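Local coordinates for rhamnonate dehydratase (Gibberella zeae PH-1, PDB 3FXG), which probably dehydrates L-rhamnonate to its 2-keto-3-deoxy acid with the help of a bound magnesium ion, as a member of the enolase superfamily, at residues T109-F113 against T306-K310; A178-W182 against P370-Y374; G198-V203 against Y231-L235. All blocks are in the same frame, centred on the assembly; numbering follows the deposited sequence.

Contact 1. Residues T109-F113 against T306-K310; sequences TNLLF and TELLK
Lys310 and Asn110 make the direct hydrogen bond of this interface between helix 109-119 and helix 305-316, whose segments 109-113 and 306-310 cross at -102°, their axes 10.7 Å apart at closest. The ammonium NZ of Lys310 donates a hydrogen bond to OD1 of Asn110 over 3.0 Å. It does not arrive on a lone pair but from above the amide, 56° out of the carbonyl plane, and a bend at the last torsion of the lysine (chi4 63°) turns NZ out of the line of its otherwise extended chain. A water adds a looser bridge, donating to the backbone O of Asn110 and accepting weakly from the same NZ. The other end of the amide, ND2, is held by the carbonyl of Ser337 of the second subunit.

Van der Waals and aromatic contacts flank this bond. CG2 of Thr306 rests 3.3 Å from OD1 of Asn110, while its OG1, hydrogen-bonded to Asp137 and Trp141, faces CB of Thr109 at 3.5 Å. CB of Glu307 lies over one face of the Phe113 ring, 4.2 Å from the centroid and offset toward the rim, in a CH-pi contact. The carboxylate continues past CE2 and CZ and forms a salt bridge with Arg280.

Buried charge is thus met on both flanks where the N-terminal domain meets the barrel: amide oxygen and water help to solvate the ammonium, and the arginine would favour the carboxylate form of Glu307.

Contact 2. Residues A178-W182 against P370-Y374; sequences AMGFW and PTKGY
The ring of Phe181 lies flat against Gly373, whose CA sits over its centre in a CH-pi contact 3.8 Å from the centroid and only 13° off the normal. Near the far end of the ring, CZ comes within 3.2 Å of the carbonyl O of Pro370, which approaches obliquely, and CE1 touches the proline CG at 4.1 Å. Phe166, Cys168 and Tyr346, on neighbouring strands, and Val356 also pack on the phenylalanine, which is buried. Its CG stands anti to the carbonyl carbon (chi1 -69°), and this carries the ring across to the opposing turn.

Backbone meets backbone beside the ring. CA of Lys372 makes a C-H...O contact of 3.3 Å with O of Met179, a selenomethionine here. Gly180 and Gly373 both have positive phi and close-packed surroundings that leave no room for a CB. A water donates to both their carbonyls, 3.1 Å from O of Gly180 and 2.9 Å from O of Gly373.

Two textbook turns are therefore pressed together: a Schellman motif ending helix 173-179 at Gly180, and a type I beta turn from Pro370 to Gly373, closed by its own N-H...O bond. They join a helix end to the turn leading into strand 374-376, at the rim of the enolase-type barrel.

Contact 3. Residues G198-V203 against Y231-L235; sequences GLRKNV and YTIEL
Segments 198-203 and 231-235, on helices 195-213 and 229-238, run in broadly the same direction, their axes 11.2 Å apart at closest and crossing at -48°, with Leu199 and Leu235 the nearest pair of CA atoms. Leu199 is the residue most covered across the interface. With CG anti to its backbone N (chi1 -170°), the side chain reaches over to the second helix, where CD1 touches CG of Glu234 at 3.4 Å and CE1 of Tyr231 at 4.1 Å. Leucine and tyrosine lie alongside each other, pointing opposite ways, which brings the phenol oxygen back to the first helix, 3.3 Å from CA of Leu199.

That oxygen also receives the hydrogen bond of the interface. ND2 of Asn202 donates to OH of Tyr231 over 3.0 Å; the oxygen lies near the amide plane, but the angle at the hydrogen is a bent 133°. The amide meets the ring at its edge, the two planes steeply inclined. Since ND2 also bonds to the carbonyl of Phe190, the asparagine ties the tyrosine to the loop preceding helix 195-213.

Beyond the polar pair, CD1 of Leu235 packs against CB of Asn202 and CG2 of Val203. This is the side-by-side packing of successive helices around a TIM-type barrel, here the two that flank strand 219-222 along the chain.

Overall arrangement
From the N terminus, the chain first builds the antiparallel sheet and helices of the N-terminal domain, where residues 109-113 pair with a segment almost two hundred residues later. Residues 178-182 follow at the start of the barrel, then both halves of contact 3, which closes a short loop around strand 219-222 and its magnesium ligand Asp222. The other two ligands of the ion, Glu248 and Glu275, come afterwards. Residues 306-310 complete contact 1, joining the two domains, and 370-374 complete contact 2. Contacts 1 and 2 therefore cross, and both loops enclose contact 3. Contacts 1 and 3 lie on opposite sides of the chain's centre, their centres 40 Å apart.

Contact 1. Residues T109-F113 against T306-K310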
loop_
_atom_site.group_PDB
_atom_site.type_symbol
_atom_site.label_atom_id
_atom_site.label_comp_id
_atom_site.label_asym_id
_atom_site.label_seq_id
_atom_site.Cartn_x
_atom_site.Cartn_y
_atom_site.Cartn_z
ATOM N N THR A 109 -16.589 -17.140 -32.822
ATOM C CA THR A 109 -17.123 -16.941 -31.483
ATOM C C THR A 109 -16.560 -15.709 -30.789
ATOM O O THR A 109 -17.300 -14.966 -30.139
ATOM C CB THR A 109 -16.874 -18.181 -30.607
ATOM O OG1 THR A 109 -15.496 -18.569 -30.693
ATOM C CG2 THR A 109 -17.743 -19.327 -31.076
ATOM N N ASN A 110 -15.256 -15.484 -30.924
ATOM C CA ASN A 110 -14.639 -14.320 -30.295
ATOM C C ASN A 110 -15.178 -13.009 -30.859
ATOM O O ASN A 110 -15.504 -12.091 -30.106
ATOM C CB ASN A 110 -13.113 -14.369 -30.441
ATOM C CG ASN A 110 -12.469 -15.369 -29.491
ATOM O OD1 ASN A 110 -13.115 -15.860 -28.562
ATOM N ND2 ASN A 110 -11.193 -15.660 -29.706
ATOM N N LEU A 111 -15.275 -12.918 -32.181
ATOM C CA LEU A 111 -15.789 -11.706 -32.813
ATOM C C LEU A 111 -17.241 -11.439 -32.423
ATOM O O LEU A 111 -17.598 -10.332 -32.013
ATOM C CB LEU A 111 -15.700 -11.816 -34.338
ATOM C CG LEU A 111 -16.400 -10.687 -35.102
ATOM C CD1 LEU A 111 -15.634 -9.387 -34.896
ATOM C CD2 LEU A 111 -16.481 -11.029 -36.585
ATOM N N LEU A 112 -18.081 -12.459 -32.547
ATOM C CA LEU A 112 -19.492 -12.298 -32.228
ATOM C C LEU A 112 -19.743 -11.886 -30.778
ATOM O O LEU A 112 -20.630 -11.076 -30.508
ATOM C CB LEU A 112 -20.256 -13.579 -32.568
ATOM C CG LEU A 112 -20.224 -13.934 -34.061
ATOM C CD1 LEU A 112 -20.958 -15.247 -34.292
ATOM C CD2 LEU A 112 -20.863 -12.817 -34.880
ATOM N N PHE A 113 -18.973 -12.428 -29.841
ATOM C CA PHE A 113 -19.176 -12.044 -28.449
ATOM C C PHE A 113 -18.777 -10.589 -28.210
ATOM O O PHE A 113 -19.503 -9.840 -27.560
ATOM C CB PHE A 113 -18.380 -12.923 -27.485
ATOM C CG PHE A 113 -18.489 -12.470 -26.059
ATOM C CD1 PHE A 113 -19.621 -12.773 -25.306
ATOM C CD2 PHE A 113 -17.517 -11.644 -25.502
ATOM C CE1 PHE A 113 -19.785 -12.254 -24.021
ATOM C CE2 PHE A 113 -17.674 -11.116 -24.218
ATOM C CZ PHE A 113 -18.809 -11.420 -23.479
ATOM N N THR A 306 -17.765 -18.854 -24.435
ATOM C CA THR A 306 -16.621 -18.123 -24.967
ATOM C C THR A 306 -15.995 -17.222 -23.893
ATOM O O THR A 306 -14.784 -17.252 -23.677
ATOM C CB THR A 306 -17.036 -17.262 -26.174
ATOM O OG1 THR A 306 -17.607 -18.107 -27.184
ATOM C CG2 THR A 306 -15.823 -16.532 -26.756
ATOM N N GLU A 307 -16.819 -16.432 -23.214
ATOM C CA GLU A 307 -16.312 -15.544 -22.169
ATOM C C GLU A 307 -15.868 -16.349 -20.945
ATOM O O GLU A 307 -14.900 -15.987 -20.276
ATOM C CB GLU A 307 -17.383 -14.527 -21.760
ATOM C CG GLU A 307 -16.905 -13.484 -20.741
ATOM C CD GLU A 307 -16.093 -12.352 -21.362
ATOM O OE1 GLU A 307 -15.195 -12.628 -22.188
ATOM O OE2 GLU A 307 -16.347 -11.176 -21.014
ATOM N N LEU A 308 -16.580 -17.437 -20.650
ATOM C CA LEU A 308 -16.237 -18.278 -19.507
ATOM C C LEU A 308 -14.843 -18.878 -19.665
ATOM O O LEU A 308 -14.109 -19.027 -18.691
ATOM C CB LEU A 308 -17.268 -19.399 -19.336
ATOM C CG LEU A 308 -17.030 -20.368 -18.174
ATOM C CD1 LEU A 308 -16.919 -19.601 -16.851
ATOM C CD2 LEU A 308 -18.177 -21.366 -18.116
ATOM N N LEU A 309 -14.480 -19.234 -20.893
ATOM C CA LEU A 309 -13.156 -19.789 -21.145
ATOM C C LEU A 309 -12.084 -18.765 -20.763
ATOM O O LEU A 309 -11.029 -19.121 -20.246
ATOM C CB LEU A 309 -13.006 -20.163 -22.625
ATOM C CG LEU A 309 -13.845 -21.352 -23.104
ATOM C CD1 LEU A 309 -13.810 -21.435 -24.628
ATOM C CD2 LEU A 309 -13.311 -22.630 -22.480
ATOM N N LYS A 310 -12.363 -17.490 -21.021
ATOM C CA LYS A 310 -11.414 -16.427 -20.698
ATOM C C LYS A 310 -11.370 -16.161 -19.194
ATOM O O LYS A 310 -10.318 -15.849 -18.641
ATOM C CB LYS A 310 -11.774 -15.143 -21.448
ATOM C CG LYS A 310 -11.633 -15.271 -22.965
ATOM C CD LYS A 310 -11.831 -13.942 -23.667
ATOM C CE LYS A 310 -11.614 -14.080 -25.173
ATOM N NZ LYS A 310 -12.610 -14.998 -25.786
HETATM O O HOH W 1 -14.150 -12.566 -27.403
#

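Contact 2. Residues A178-W182 against P370-Y374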
loop_
_atom_site.group_PDB
_atom_site.type_symbol
_atom_site.label_atom_id
_atom_site.label_comp_id
_atom_site.label_asym_id
_atom_site.label_seq_id
_atom_site.Cartn_x
_atom_site.Cartn_y
_atom_site.Cartn_z
ATOM N N ALA A 178 -26.017 -40.106 0.621
ATOM C CA ALA A 178 -26.515 -41.421 0.229
ATOM C C ALA A 178 -26.451 -41.656 -1.280
ATOM O O ALA A 178 -26.169 -42.769 -1.729
ATOM C CB ALA A 178 -27.953 -41.601 0.725
HETATM N N MSE A 179 -26.703 -40.608 -2.059
HETATM C CA MSE A 179 -26.687 -40.720 -3.514
HETATM C C MSE A 179 -25.301 -40.748 -4.148
HETATM O O MSE A 179 -25.174 -40.972 -5.351
HETATM C CB MSE A 179 -27.513 -39.596 -4.139
HETATM C CG MSE A 179 -28.990 -39.662 -3.790
HETATM SE SE MSE A 179 -30.044 -38.424 -4.824
HETATM C CE MSE A 179 -29.876 -36.868 -3.684
ATOM N N GLY A 180 -24.264 -40.515 -3.350
ATOM C CA GLY A 180 -22.914 -40.554 -3.885
ATOM C C GLY A 180 -22.213 -39.224 -4.107
ATOM O O GLY A 180 -21.066 -39.202 -4.560
ATOM N N PHE A 181 -22.887 -38.116 -3.816
ATOM C CA PHE A 181 -22.267 -36.800 -3.978
ATOM C C PHE A 181 -21.176 -36.666 -2.917
ATOM O O PHE A 181 -21.313 -37.208 -1.816
ATOM C CB PHE A 181 -23.324 -35.703 -3.820
ATOM C CG PHE A 181 -24.323 -35.664 -4.944
ATOM C CD1 PHE A 181 -24.046 -34.968 -6.115
ATOM C CD2 PHE A 181 -25.526 -36.360 -4.848
ATOM C CE1 PHE A 181 -24.950 -34.964 -7.178
ATOM C CE2 PHE A 181 -26.437 -36.365 -5.903
ATOM C CZ PHE A 181 -26.147 -35.665 -7.074
ATOM N N TRP A 182 -20.092 -35.960 -3.237
ATOM C CA TRP A 182 -18.994 -35.818 -2.285
ATOM C C TRP A 182 -19.258 -34.836 -1.153
ATOM O O TRP A 182 -18.591 -34.883 -0.121
ATOM C CB TRP A 182 -17.675 -35.450 -2.999
ATOM C CG TRP A 182 -17.598 -34.070 -3.623
ATOM C CD1 TRP A 182 -17.818 -33.747 -4.934
ATOM C CD2 TRP A 182 -17.246 -32.843 -2.964
ATOM N NE1 TRP A 182 -17.623 -32.399 -5.131
ATOM C CE2 TRP A 182 -17.273 -31.820 -3.940
ATOM C CE3 TRP A 182 -16.911 -32.508 -1.644
ATOM C CZ2 TRP A 182 -16.981 -30.483 -3.637
ATOM C CZ3 TRP A 182 -16.617 -31.176 -1.342
ATOM C CH2 TRP A 182 -16.656 -30.182 -2.338
ATOM N N PRO A 370 -26.458 -36.729 -12.732
ATOM C CA PRO A 370 -25.576 -37.392 -11.767
ATOM C C PRO A 370 -26.310 -38.130 -10.651
ATOM O O PRO A 370 -26.165 -37.800 -9.474
ATOM C CB PRO A 370 -24.727 -36.238 -11.247
ATOM C CG PRO A 370 -25.715 -35.128 -11.192
ATOM C CD PRO A 370 -26.453 -35.270 -12.519
ATOM N N THR A 371 -27.093 -39.136 -11.029
ATOM C CA THR A 371 -27.842 -39.932 -10.059
ATOM C C THR A 371 -26.922 -40.621 -9.047
ATOM O O THR A 371 -27.335 -40.923 -7.925
ATOM C CB THR A 371 -28.693 -41.006 -10.779
ATOM O OG1 THR A 371 -29.722 -40.362 -11.543
ATOM C CG2 THR A 371 -29.341 -41.939 -9.775
ATOM N N LYS A 372 -25.679 -40.867 -9.449
ATOM C CA LYS A 372 -24.693 -41.517 -8.585
ATOM C C LYS A 372 -23.666 -40.519 -8.051
ATOM O O LYS A 372 -22.648 -40.912 -7.486
ATOM C CB LYS A 372 -23.954 -42.621 -9.345
ATOM C CG LYS A 372 -24.832 -43.740 -9.888
ATOM C CD LYS A 372 -23.984 -44.716 -10.700
ATOM C CE LYS A 372 -24.820 -45.833 -11.295
ATOM N NZ LYS A 372 -25.849 -45.324 -12.243
ATOM N N GLY A 373 -23.924 -39.232 -8.248
ATOM C CA GLY A 373 -23.011 -38.213 -7.758
ATOM C C GLY A 373 -21.851 -37.898 -8.685
ATOM O O GLY A 373 -20.910 -37.204 -8.291
ATOM N N TYR A 374 -21.910 -38.399 -9.914
ATOM C CA TYR A 374 -20.850 -38.148 -10.880
ATOM C C TYR A 374 -21.312 -38.438 -12.304
ATOM O O TYR A 374 -22.330 -39.099 -12.518
ATOM C CB TYR A 374 -19.623 -39.014 -10.561
ATOM C CG TYR A 374 -19.801 -40.486 -10.888
ATOM C CD1 TYR A 374 -19.545 -40.973 -12.171
ATOM C CD2 TYR A 374 -20.273 -41.378 -9.927
ATOM C CE1 TYR A 374 -19.761 -42.316 -12.491
ATOM C CE2 TYR A 374 -20.495 -42.721 -10.236
ATOM C CZ TYR A 374 -20.238 -43.181 -11.517
ATOM O OH TYR A 374 -20.479 -44.499 -11.824
HETATM O O HOH W 2 -19.017 -37.513 -6.104
#

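Contact 3. Residues G198-V203 against Y231-L235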
loop_
_atom_site.group_PDB
_atom_site.type_symbol
_atom_site.label_atom_id
_atom_site.label_comp_id
_atom_site.label_asym_id
_atom_site.label_seq_id
_atom_site.Cartn_x
_atom_site.Cartn_y
_atom_site.Cartn_z
ATOM N N GLY A 198 -32.223 -14.892 14.987
ATOM C CA GLY A 198 -32.052 -15.510 13.685
ATOM C C GLY A 198 -30.690 -16.175 13.583
ATOM O O GLY A 198 -30.557 -17.245 12.986
ATOM N N LEU A 199 -29.675 -15.553 14.178
ATOM C CA LEU A 199 -28.324 -16.102 14.137
ATOM C C LEU A 199 -28.267 -17.411 14.909
ATOM O O LEU A 199 -27.670 -18.385 14.448
ATOM C CB LEU A 199 -27.316 -15.099 14.716
ATOM C CG LEU A 199 -25.826 -15.427 14.541
ATOM C CD1 LEU A 199 -25.000 -14.161 14.704
ATOM C CD2 LEU A 199 -25.397 -16.479 15.544
ATOM N N ARG A 200 -28.892 -17.442 16.083
ATOM C CA ARG A 200 -28.893 -18.665 16.873
ATOM C C ARG A 200 -29.602 -19.768 16.094
ATOM O O ARG A 200 -29.165 -20.917 16.090
ATOM C CB ARG A 200 -29.581 -18.444 18.225
ATOM C CG ARG A 200 -28.752 -17.631 19.216
ATOM C CD ARG A 200 -29.309 -17.751 20.629
ATOM N NE ARG A 200 -30.618 -17.124 20.767
ATOM C CZ ARG A 200 -30.814 -15.813 20.877
ATOM N NH1 ARG A 200 -32.045 -15.335 20.993
ATOM N NH2 ARG A 200 -29.777 -14.983 20.883
ATOM N N LYS A 201 -30.691 -19.409 15.422
ATOM C CA LYS A 201 -31.447 -20.372 14.631
ATOM C C LYS A 201 -30.617 -20.881 13.456
ATOM O O LYS A 201 -30.675 -22.065 13.116
ATOM C CB LYS A 201 -32.751 -19.737 14.143
ATOM C CG LYS A 201 -33.743 -19.488 15.282
ATOM C CD LYS A 201 -34.838 -18.501 14.906
ATOM C CE LYS A 201 -35.802 -19.070 13.886
ATOM N NZ LYS A 201 -36.867 -18.078 13.557
ATOM N N ASN A 202 -29.843 -19.994 12.837
ATOM C CA ASN A 202 -28.988 -20.396 11.722
ATOM C C ASN A 202 -27.956 -21.404 12.217
ATOM O O ASN A 202 -27.700 -22.414 11.567
ATOM C CB ASN A 202 -28.254 -19.191 11.124
ATOM C CG ASN A 202 -29.075 -18.465 10.079
ATOM O OD1 ASN A 202 -29.869 -19.078 9.365
ATOM N ND2 ASN A 202 -28.868 -17.156 9.962
ATOM N N VAL A 203 -27.360 -21.119 13.372
ATOM C CA VAL A 203 -26.353 -22.003 13.942
ATOM C C VAL A 203 -26.944 -23.375 14.253
ATOM O O VAL A 203 -26.347 -24.403 13.928
ATOM C CB VAL A 203 -25.753 -21.403 15.236
ATOM C CG1 VAL A 203 -24.785 -22.398 15.878
ATOM C CG2 VAL A 203 -25.031 -20.098 14.917
ATOM N N TYR A 231 -22.244 -9.409 10.005
ATOM C CA TYR A 231 -23.052 -10.593 10.280
ATOM C C TYR A 231 -22.330 -11.866 9.852
ATOM O O TYR A 231 -22.324 -12.863 10.579
ATOM C CB TYR A 231 -24.403 -10.503 9.570
ATOM C CG TYR A 231 -25.365 -11.588 9.997
ATOM C CD1 TYR A 231 -26.162 -11.434 11.132
ATOM C CD2 TYR A 231 -25.455 -12.784 9.285
ATOM C CE1 TYR A 231 -27.031 -12.445 11.546
ATOM C CE2 TYR A 231 -26.311 -13.801 9.690
ATOM C CZ TYR A 231 -27.098 -13.625 10.820
ATOM O OH TYR A 231 -27.953 -14.627 11.211
ATOM N N THR A 232 -21.721 -11.832 8.671
ATOM C CA THR A 232 -20.988 -12.987 8.165
ATOM C C THR A 232 -19.881 -13.364 9.140
ATOM O O THR A 232 -19.710 -14.534 9.483
ATOM C CB THR A 232 -20.356 -12.695 6.788
ATOM O OG1 THR A 232 -21.392 -12.438 5.832
ATOM C CG2 THR A 232 -19.528 -13.885 6.315
ATOM N N ILE A 233 -19.128 -12.365 9.590
ATOM C CA ILE A 233 -18.040 -12.606 10.526
ATOM C C ILE A 233 -18.536 -13.232 11.828
ATOM O O ILE A 233 -17.914 -14.161 12.348
ATOM C CB ILE A 233 -17.267 -11.289 10.820
ATOM C CG1 ILE A 233 -16.432 -10.908 9.589
ATOM C CG2 ILE A 233 -16.361 -11.455 12.036
ATOM C CD1 ILE A 233 -15.665 -9.600 9.725
ATOM N N GLU A 234 -19.657 -12.744 12.352
ATOM C CA GLU A 234 -20.184 -13.300 13.594
ATOM C C GLU A 234 -20.750 -14.708 13.407
ATOM O O GLU A 234 -20.559 -15.570 14.262
ATOM C CB GLU A 234 -21.260 -12.385 14.193
ATOM C CG GLU A 234 -21.932 -12.993 15.426
ATOM C CD GLU A 234 -22.761 -12.001 16.220
ATOM O OE1 GLU A 234 -23.417 -11.133 15.608
ATOM O OE2 GLU A 234 -22.769 -12.103 17.466
ATOM N N LEU A 235 -21.443 -14.932 12.295
ATOM C CA LEU A 235 -22.032 -16.240 12.006
ATOM C C LEU A 235 -20.949 -17.301 11.827
ATOM O O LEU A 235 -21.037 -18.398 12.386
ATOM C CB LEU A 235 -22.891 -16.165 10.738
ATOM C CG LEU A 235 -23.516 -17.471 10.230
ATOM C CD1 LEU A 235 -24.441 -18.060 11.291
ATOM C CD2 LEU A 235 -24.291 -17.195 8.951
#